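Local atomic coordinates of rhamnosidase B (Bacillus sp., PDB entry 2OKX), a protein that hydrolyses terminal alpha-L-rhamnose residues from rhamnosides, as a glycoside hydrolase of family 78. Residues F150-D155 and N484-I489; T461-Y466 and L508-R513. One frame throughout, in Å; residues are numbered along the deposited sequence.

In the fold
Contacts 1 and 2 are two strand pairings in one mixed beta sheet, their centres about 10 Å apart and both on the same side of the chain's centre. Across the sheet the strands run 153-155, 485-489, 462-472 and 507-513, and the two middle strands are themselves antiparallel neighbours. Along the chain the order is 150-155, 461-466, 484-489, 508-513, so the segments alternate. Residues 461-513 belong to the concanavalin-like domain, whereas 150-155 comes from the N-terminal domain region; contact 1 thus ties that part of the chain to the sheet's edge. A salt bridge from Arg-487 to Asp-464 joins the two contacts.

Contact 1 (F150-D155 and N484-I489); sequences FGEVID and NTFRYI
A short parallel beta ladder adds strand 153-155, from the N-terminal domain region, to strand 485-489 of the concanavalin-like domain, with Val-153 beside Arg-487, Ile-154 beside Tyr-488 and Asp-155 beside Ile-489. Its rungs are Arg-487 N to Glu-152 O (2.9 Å), Ile-154 N to Arg-487 O (2.8 Å) and Ile-489 N to Ile-154 O (2.8 Å). A water donates to Glu-152 O and also hydrogen-bonds Thr-485 OG1.

Glu-152 and Phe-486 run side by side in the same direction, carboxylate and ring planes 30° apart. Glu-152 CG sits between its own backbone N and carbonyl carbon (chi1 82°), and a bend at chi2 lays the carboxylate along Phe-486, CD 3.6 Å from Phe-486 CB. Its oxygens are bound by Tyr-497, Ser-499 and Arg-503. Replacing Glu-152 with alanine would remove the carboxylate, which is likely to leave Arg-503 without this charge partner and Tyr-497 and Ser-499 without their shared acceptor, and to open a gap beside Phe-486 CB. On the face bearing Val-153, Asp-155 crosses Ile-489, its CB 3.9 Å from Ile-489 CD1, while OD1 turns to Arg-157.

The junction therefore relies on backbone bonds for its alignment, and the buried acid of Glu-152 is held by hydroxyls and an arginine charge that probably favour its ionised form.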
ATOM      1  N   PHE A 150       6.539 -11.026  -0.292  1.00 19.16           N
ATOM      2  CA  PHE A 150       6.823 -11.842  -1.470  1.00 20.05           C
ATOM      3  C   PHE A 150       5.588 -12.466  -2.113  1.00 20.08           C
ATOM      4  O   PHE A 150       4.627 -12.810  -1.426  1.00 22.08           O
ATOM      5  CB  PHE A 150       7.776 -12.980  -1.084  1.00 19.96           C
ATOM      6  CG  PHE A 150       9.090 -12.516  -0.523  1.00 17.75           C
ATOM      7  CD1 PHE A 150      10.210 -12.402  -1.341  1.00 21.27           C
ATOM      8  CD2 PHE A 150       9.207 -12.187   0.822  1.00 21.51           C
ATOM      9  CE1 PHE A 150      11.429 -11.968  -0.829  1.00 21.76           C
ATOM     10  CE2 PHE A 150      10.424 -11.748   1.347  1.00 23.33           C
ATOM     11  CZ  PHE A 150      11.536 -11.639   0.519  1.00 21.41           C
ATOM     12  N   GLY A 151       5.631 -12.607  -3.437  1.00 20.70           N
ATOM     13  CA  GLY A 151       4.550 -13.254  -4.164  1.00 21.43           C
ATOM     14  C   GLY A 151       4.978 -14.709  -4.125  1.00 21.59           C
ATOM     15  O   GLY A 151       6.092 -15.029  -4.542  1.00 22.37           O
ATOM     16  N   GLU A 152       4.119 -15.599  -3.641  1.00 22.19           N
ATOM     17  CA  GLU A 152       4.521 -16.991  -3.505  1.00 21.81           C
ATOM     18  C   GLU A 152       4.419 -17.920  -4.703  1.00 22.67           C
ATOM     19  O   GLU A 152       3.716 -17.656  -5.677  1.00 21.57           O
ATOM     20  CB  GLU A 152       3.793 -17.633  -2.310  1.00 21.54           C
ATOM     21  CG  GLU A 152       2.358 -18.132  -2.564  1.00 21.78           C
ATOM     22  CD  GLU A 152       1.287 -17.054  -2.413  1.00 24.23           C
ATOM     23  OE1 GLU A 152       0.117 -17.421  -2.163  1.00 22.06           O
ATOM     24  OE2 GLU A 152       1.605 -15.852  -2.548  1.00 23.29           O
ATOM     25  N   VAL A 153       5.177 -19.008  -4.606  1.00 23.24           N
ATOM     26  CA  VAL A 153       5.207 -20.076  -5.599  1.00 24.39           C
ATOM     27  C   VAL A 153       5.111 -21.333  -4.737  1.00 26.89           C
ATOM     28  O   VAL A 153       6.013 -21.618  -3.944  1.00 25.92           O
ATOM     29  CB  VAL A 153       6.524 -20.095  -6.391  1.00 25.06           C
ATOM     30  CG1 VAL A 153       6.599 -21.362  -7.233  1.00 26.21           C
ATOM     31  CG2 VAL A 153       6.603 -18.872  -7.290  1.00 23.19           C
ATOM     32  N   ILE A 154       4.009 -22.063  -4.881  1.00 26.81           N
ATOM     33  CA  ILE A 154       3.764 -23.259  -4.080  1.00 26.69           C
ATOM     34  C   ILE A 154       3.547 -24.506  -4.924  1.00 27.05           C
ATOM     35  O   ILE A 154       2.668 -24.534  -5.782  1.00 26.28           O
ATOM     36  CB  ILE A 154       2.493 -23.084  -3.203  1.00 27.10           C
ATOM     37  CG1 ILE A 154       2.555 -21.772  -2.417  1.00 26.68           C
ATOM     38  CG2 ILE A 154       2.338 -24.276  -2.268  1.00 27.25           C
ATOM     39  CD1 ILE A 154       3.635 -21.720  -1.353  1.00 27.77           C
ATOM     40  N   ASP A 155       4.343 -25.540  -4.673  1.00 26.63           N
ATOM     41  CA  ASP A 155       4.190 -26.797  -5.395  1.00 26.83           C
ATOM     42  C   ASP A 155       3.476 -27.743  -4.437  1.00 27.67           C
ATOM     43  O   ASP A 155       4.092 -28.333  -3.544  1.00 27.43           O
ATOM     44  CB  ASP A 155       5.555 -27.359  -5.793  1.00 28.13           C
ATOM     45  CG  ASP A 155       5.439 -28.578  -6.684  1.00 29.92           C
ATOM     46  OD1 ASP A 155       6.392 -28.850  -7.448  1.00 32.33           O
ATOM     47  OD2 ASP A 155       4.399 -29.267  -6.615  1.00 29.08           O
ATOM     48  N   ASN A 484       2.215  -8.734  -8.438  1.00 19.02           N
ATOM     49  CA  ASN A 484       0.924  -9.029  -7.810  1.00 18.63           C
ATOM     50  C   ASN A 484       0.487 -10.427  -8.228  1.00 18.99           C
ATOM     51  O   ASN A 484      -0.575 -10.610  -8.827  1.00 18.00           O
ATOM     52  CB  ASN A 484      -0.090  -7.991  -8.294  1.00 18.73           C
ATOM     53  CG  ASN A 484      -1.067  -7.592  -7.223  1.00 18.12           C
ATOM     54  OD1 ASN A 484      -0.786  -7.724  -6.034  1.00 17.78           O
ATOM     55  ND2 ASN A 484      -2.219  -7.072  -7.639  1.00 17.65           N
ATOM     56  N   THR A 485       1.292 -11.417  -7.861  1.00 19.23           N
ATOM     57  CA  THR A 485       1.047 -12.777  -8.306  1.00 19.44           C
ATOM     58  C   THR A 485       1.392 -13.909  -7.346  1.00 19.55           C
ATOM     59  O   THR A 485       1.943 -13.708  -6.269  1.00 19.61           O
ATOM     60  CB  THR A 485       1.908 -13.055  -9.540  1.00 21.13           C
ATOM     61  OG1 THR A 485       3.284 -13.057  -9.134  1.00 20.14           O
ATOM     62  CG2 THR A 485       1.733 -11.973 -10.597  1.00 20.41           C
ATOM     63  N   PHE A 486       1.053 -15.114  -7.795  1.00 21.55           N
ATOM     64  CA  PHE A 486       1.397 -16.348  -7.112  1.00 21.85           C
ATOM     65  C   PHE A 486       1.268 -17.468  -8.134  1.00 22.29           C
ATOM     66  O   PHE A 486       0.535 -17.348  -9.121  1.00 21.29           O
ATOM     67  CB  PHE A 486       0.535 -16.607  -5.854  1.00 22.81           C
ATOM     68  CG  PHE A 486      -0.851 -17.149  -6.118  1.00 24.83           C
ATOM     69  CD1 PHE A 486      -1.970 -16.443  -5.685  1.00 23.43           C
ATOM     70  CD2 PHE A 486      -1.041 -18.393  -6.723  1.00 24.70           C
ATOM     71  CE1 PHE A 486      -3.254 -16.964  -5.844  1.00 22.20           C
ATOM     72  CE2 PHE A 486      -2.324 -18.921  -6.886  1.00 23.25           C
ATOM     73  CZ  PHE A 486      -3.429 -18.205  -6.446  1.00 23.70           C
ATOM     74  N   ARG A 487       2.043 -18.523  -7.941  1.00 22.07           N
ATOM     75  CA  ARG A 487       1.966 -19.680  -8.814  1.00 21.82           C
ATOM     76  C   ARG A 487       1.687 -20.857  -7.905  1.00 22.48           C
ATOM     77  O   ARG A 487       2.316 -21.008  -6.858  1.00 22.38           O
ATOM     78  CB  ARG A 487       3.271 -19.924  -9.574  1.00 22.37           C
ATOM     79  CG  ARG A 487       3.339 -21.333 -10.187  1.00 21.71           C
ATOM     80  CD  ARG A 487       4.420 -21.444 -11.240  1.00 22.19           C
ATOM     81  NE  ARG A 487       4.091 -20.666 -12.427  1.00 21.70           N
ATOM     82  CZ  ARG A 487       4.880 -20.552 -13.489  1.00 25.63           C
ATOM     83  NH1 ARG A 487       6.055 -21.171 -13.513  1.00 25.41           N
ATOM     84  NH2 ARG A 487       4.495 -19.823 -14.528  1.00 23.71           N
ATOM     85  N   TYR A 488       0.732 -21.679  -8.311  1.00 22.67           N
ATOM     86  CA  TYR A 488       0.347 -22.855  -7.551  1.00 21.27           C
ATOM     87  C   TYR A 488       0.467 -24.038  -8.500  1.00 20.66           C
ATOM     88  O   TYR A 488      -0.100 -24.023  -9.595  1.00 19.68           O
ATOM     89  CB  TYR A 488      -1.101 -22.715  -7.078  1.00 21.49           C
ATOM     90  CG  TYR A 488      -1.635 -23.911  -6.324  1.00 21.22           C
ATOM     91  CD1 TYR A 488      -1.529 -23.991  -4.935  1.00 20.79           C
ATOM     92  CD2 TYR A 488      -2.250 -24.965  -7.001  1.00 22.57           C
ATOM     93  CE1 TYR A 488      -2.029 -25.090  -4.239  1.00 21.07           C
ATOM     94  CE2 TYR A 488      -2.750 -26.071  -6.317  1.00 20.00           C
ATOM     95  CZ  TYR A 488      -2.637 -26.125  -4.940  1.00 22.30           C
ATOM     96  OH  TYR A 488      -3.137 -27.215  -4.267  1.00 22.19           O
ATOM     97  N   ILE A 489       1.229 -25.045  -8.090  1.00 21.75           N
ATOM     98  CA  ILE A 489       1.415 -26.241  -8.901  1.00 22.48           C
ATOM     99  C   ILE A 489       0.584 -27.336  -8.243  1.00 22.86           C
ATOM    100  O   ILE A 489       0.773 -27.658  -7.071  1.00 24.17           O
ATOM    101  CB  ILE A 489       2.898 -26.649  -8.958  1.00 24.17           C
ATOM    102  CG1 ILE A 489       3.737 -25.454  -9.419  1.00 25.44           C
ATOM    103  CG2 ILE A 489       3.080 -27.805  -9.933  1.00 23.91           C
ATOM    104  CD1 ILE A 489       5.230 -25.640  -9.256  1.00 30.37           C
TER
HETATM  105  O   HOH W   1       4.723 -15.475  -7.650  1.00 21.85           O

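Contact 2 (T461-Y466 and L508-R513); sequences TIIDAY and LFLTVR
Asp-464 and Arg-513 meet at about a right angle, their carboxylate and guanidinium planes 64° apart. The arginine grips side-on with two nitrogens, NE at 2.7 Å and NH2 at 2.8 Å, both to Asp-464 OD1. That oxygen lies in the guanidinium plane, yet the two donors reach it differently: NH2 takes its anti lone pair, whereas NE comes from above the carboxylate plane. An extended chain from CG to NE carries the arginine head back past Thr-511, whose CG2 sits over one guanidinium face, 3.4 Å above the plane and toward the rim. Arg-487 holds Asp-464 OD2 and Asp-436 pairs with Arg-513 NH1, a buried charge network likely to keep both groups ionised.

On the same face Tyr-466 and Phe-509 point the same way, ring planes oblique at 35° and CD2 of Tyr-466 4.1 Å from CD1 of Phe-509. Tyr-466 O lies at the phenylalanine's edge. The other face is aliphatic: Ile-463 runs alongside Val-512, CD1 to CG2 3.9 Å, and crosses Leu-510. Just before the strand, Thr-461 CG2 meets Val-512 CG1 at 3.6 Å.

Between the two faces, Ile-462 with Arg-513, Asp-464 with Thr-511 and Tyr-466 with Phe-509 form hydrogen-bonded pairs, each closed by two backbone bonds. This is a regular antiparallel ladder, apolar on one face and partly charged on the other, as expected of a beta-sheet layer in the concanavalin-like domain of this rhamnosidase.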
ATOM      1  N   THR A 461      -0.141 -29.566 -12.895  1.00 23.70           N
ATOM      2  CA  THR A 461      -0.802 -28.458 -13.572  1.00 23.48           C
ATOM      3  C   THR A 461      -0.428 -27.148 -12.878  1.00 21.04           C
ATOM      4  O   THR A 461      -0.448 -27.052 -11.648  1.00 21.87           O
ATOM      5  CB  THR A 461      -2.340 -28.619 -13.560  1.00 24.35           C
ATOM      6  OG1 THR A 461      -2.705 -29.797 -14.292  1.00 26.64           O
ATOM      7  CG2 THR A 461      -3.011 -27.408 -14.200  1.00 23.61           C
ATOM      8  N   ILE A 462      -0.065 -26.149 -13.674  1.00 20.57           N
ATOM      9  CA  ILE A 462       0.310 -24.845 -13.134  1.00 21.25           C
ATOM     10  C   ILE A 462      -0.881 -23.887 -13.108  1.00 20.42           C
ATOM     11  O   ILE A 462      -1.577 -23.723 -14.111  1.00 20.42           O
ATOM     12  CB  ILE A 462       1.420 -24.191 -13.979  1.00 22.99           C
ATOM     13  CG1 ILE A 462       2.711 -25.006 -13.871  1.00 24.05           C
ATOM     14  CG2 ILE A 462       1.651 -22.750 -13.517  1.00 22.83           C
ATOM     15  CD1 ILE A 462       3.800 -24.539 -14.835  1.00 21.80           C
ATOM     16  N   ILE A 463      -1.107 -23.264 -11.956  1.00 21.38           N
ATOM     17  CA  ILE A 463      -2.186 -22.295 -11.799  1.00 20.11           C
ATOM     18  C   ILE A 463      -1.549 -20.947 -11.449  1.00 19.69           C
ATOM     19  O   ILE A 463      -1.080 -20.749 -10.324  1.00 20.60           O
ATOM     20  CB  ILE A 463      -3.161 -22.700 -10.666  1.00 21.22           C
ATOM     21  CG1 ILE A 463      -3.725 -24.104 -10.926  1.00 20.63           C
ATOM     22  CG2 ILE A 463      -4.311 -21.695 -10.582  1.00 21.75           C
ATOM     23  CD1 ILE A 463      -4.540 -24.223 -12.220  1.00 20.25           C
ATOM     24  N   ASP A 464      -1.519 -20.036 -12.420  1.00 17.94           N
ATOM     25  CA  ASP A 464      -0.941 -18.706 -12.233  1.00 18.64           C
ATOM     26  C   ASP A 464      -2.017 -17.654 -11.981  1.00 19.34           C
ATOM     27  O   ASP A 464      -3.041 -17.620 -12.671  1.00 19.63           O
ATOM     28  CB  ASP A 464      -0.136 -18.299 -13.468  1.00 19.58           C
ATOM     29  CG  ASP A 464       1.219 -18.979 -13.538  1.00 19.71           C
ATOM     30  OD1 ASP A 464       1.919 -18.790 -14.552  1.00 20.20           O
ATOM     31  OD2 ASP A 464       1.585 -19.689 -12.579  1.00 20.24           O
ATOM     32  N   ALA A 465      -1.776 -16.796 -10.994  1.00 20.15           N
ATOM     33  CA  ALA A 465      -2.715 -15.740 -10.648  1.00 19.01           C
ATOM     34  C   ALA A 465      -1.996 -14.401 -10.690  1.00 18.72           C
ATOM     35  O   ALA A 465      -0.894 -14.262 -10.161  1.00 19.14           O
ATOM     36  CB  ALA A 465      -3.287 -15.984  -9.261  1.00 19.89           C
ATOM     37  N   TYR A 466      -2.625 -13.420 -11.330  1.00 18.11           N
ATOM     38  CA  TYR A 466      -2.057 -12.083 -11.464  1.00 17.50           C
ATOM     39  C   TYR A 466      -3.191 -11.053 -11.451  1.00 16.65           C
ATOM     40  O   TYR A 466      -4.081 -11.093 -12.294  1.00 17.59           O
ATOM     41  CB  TYR A 466      -1.262 -12.012 -12.771  1.00 16.16           C
ATOM     42  CG  TYR A 466      -0.868 -10.626 -13.227  1.00 17.47           C
ATOM     43  CD1 TYR A 466      -0.292  -9.707 -12.345  1.00 17.18           C
ATOM     44  CD2 TYR A 466      -1.029 -10.248 -14.560  1.00 16.50           C
ATOM     45  CE1 TYR A 466       0.115  -8.443 -12.784  1.00 15.57           C
ATOM     46  CE2 TYR A 466      -0.623  -8.996 -15.008  1.00 16.30           C
ATOM     47  CZ  TYR A 466      -0.051  -8.100 -14.117  1.00 15.63           C
ATOM     48  OH  TYR A 466       0.386  -6.881 -14.580  1.00 14.98           O
ATOM     49  N   LEU A 508      -8.509 -10.436 -12.377  1.00 18.17           N
ATOM     50  CA  LEU A 508      -7.554 -11.495 -12.098  1.00 18.54           C
ATOM     51  C   LEU A 508      -7.269 -12.342 -13.328  1.00 17.85           C
ATOM     52  O   LEU A 508      -8.176 -12.934 -13.920  1.00 19.32           O
ATOM     53  CB  LEU A 508      -8.074 -12.404 -10.981  1.00 18.97           C
ATOM     54  CG  LEU A 508      -7.130 -13.526 -10.525  1.00 19.73           C
ATOM     55  CD1 LEU A 508      -5.943 -12.929  -9.779  1.00 20.43           C
ATOM     56  CD2 LEU A 508      -7.878 -14.490  -9.616  1.00 18.96           C
ATOM     57  N   PHE A 509      -6.007 -12.380 -13.731  1.00 17.45           N
ATOM     58  CA  PHE A 509      -5.617 -13.216 -14.855  1.00 17.73           C
ATOM     59  C   PHE A 509      -5.315 -14.569 -14.226  1.00 19.60           C
ATOM     60  O   PHE A 509      -4.379 -14.690 -13.438  1.00 20.96           O
ATOM     61  CB  PHE A 509      -4.354 -12.682 -15.539  1.00 16.23           C
ATOM     62  CG  PHE A 509      -4.603 -11.521 -16.456  1.00 18.48           C
ATOM     63  CD1 PHE A 509      -4.845 -10.248 -15.948  1.00 19.66           C
ATOM     64  CD2 PHE A 509      -4.604 -11.704 -17.836  1.00 19.30           C
ATOM     65  CE1 PHE A 509      -5.085  -9.169 -16.807  1.00 21.14           C
ATOM     66  CE2 PHE A 509      -4.841 -10.636 -18.702  1.00 19.70           C
ATOM     67  CZ  PHE A 509      -5.083  -9.366 -18.186  1.00 21.16           C
ATOM     68  N   LEU A 510      -6.123 -15.576 -14.547  1.00 19.17           N
ATOM     69  CA  LEU A 510      -5.912 -16.914 -14.007  1.00 19.76           C
ATOM     70  C   LEU A 510      -5.491 -17.751 -15.203  1.00 19.64           C
ATOM     71  O   LEU A 510      -6.292 -18.007 -16.099  1.00 20.50           O
ATOM     72  CB  LEU A 510      -7.207 -17.463 -13.395  1.00 20.03           C
ATOM     73  CG  LEU A 510      -7.062 -18.789 -12.640  1.00 20.30           C
ATOM     74  CD1 LEU A 510      -6.247 -18.568 -11.372  1.00 20.93           C
ATOM     75  CD2 LEU A 510      -8.432 -19.341 -12.296  1.00 20.34           C
ATOM     76  N   THR A 511      -4.228 -18.161 -15.225  1.00 20.59           N
ATOM     77  CA  THR A 511      -3.718 -18.924 -16.356  1.00 20.88           C
ATOM     78  C   THR A 511      -3.325 -20.348 -15.976  1.00 22.12           C
ATOM     79  O   THR A 511      -2.523 -20.569 -15.064  1.00 21.99           O
ATOM     80  CB  THR A 511      -2.532 -18.179 -16.991  1.00 19.79           C
ATOM     81  OG1 THR A 511      -2.899 -16.806 -17.191  1.00 22.99           O
ATOM     82  CG2 THR A 511      -2.176 -18.777 -18.337  1.00 19.34           C
ATOM     83  N   VAL A 512      -3.916 -21.307 -16.687  1.00 22.12           N
ATOM     84  CA  VAL A 512      -3.686 -22.728 -16.444  1.00 22.22           C
ATOM     85  C   VAL A 512      -2.726 -23.275 -17.495  1.00 22.22           C
ATOM     86  O   VAL A 512      -2.970 -23.137 -18.694  1.00 22.43           O
ATOM     87  CB  VAL A 512      -5.022 -23.507 -16.507  1.00 22.69           C
ATOM     88  CG1 VAL A 512      -4.802 -24.973 -16.135  1.00 22.78           C
ATOM     89  CG2 VAL A 512      -6.039 -22.860 -15.568  1.00 21.10           C
ATOM     90  N   ARG A 513      -1.642 -23.896 -17.038  1.00 22.82           N
ATOM     91  CA  ARG A 513      -0.628 -24.434 -17.944  1.00 24.74           C
ATOM     92  C   ARG A 513      -0.193 -25.875 -17.633  1.00 25.25           C
ATOM     93  O   ARG A 513      -0.296 -26.343 -16.501  1.00 24.76           O
ATOM     94  CB  ARG A 513       0.633 -23.560 -17.904  1.00 25.65           C
ATOM     95  CG  ARG A 513       0.422 -22.072 -17.605  1.00 23.57           C
ATOM     96  CD  ARG A 513       1.779 -21.372 -17.502  1.00 24.42           C
ATOM     97  NE  ARG A 513       1.699 -20.014 -16.959  1.00 24.05           N
ATOM     98  CZ  ARG A 513       1.446 -18.925 -17.679  1.00 21.09           C
ATOM     99  NH1 ARG A 513       1.244 -19.015 -18.987  1.00 19.69           N
ATOM    100  NH2 ARG A 513       1.398 -17.742 -17.082  1.00 21.90           N
TER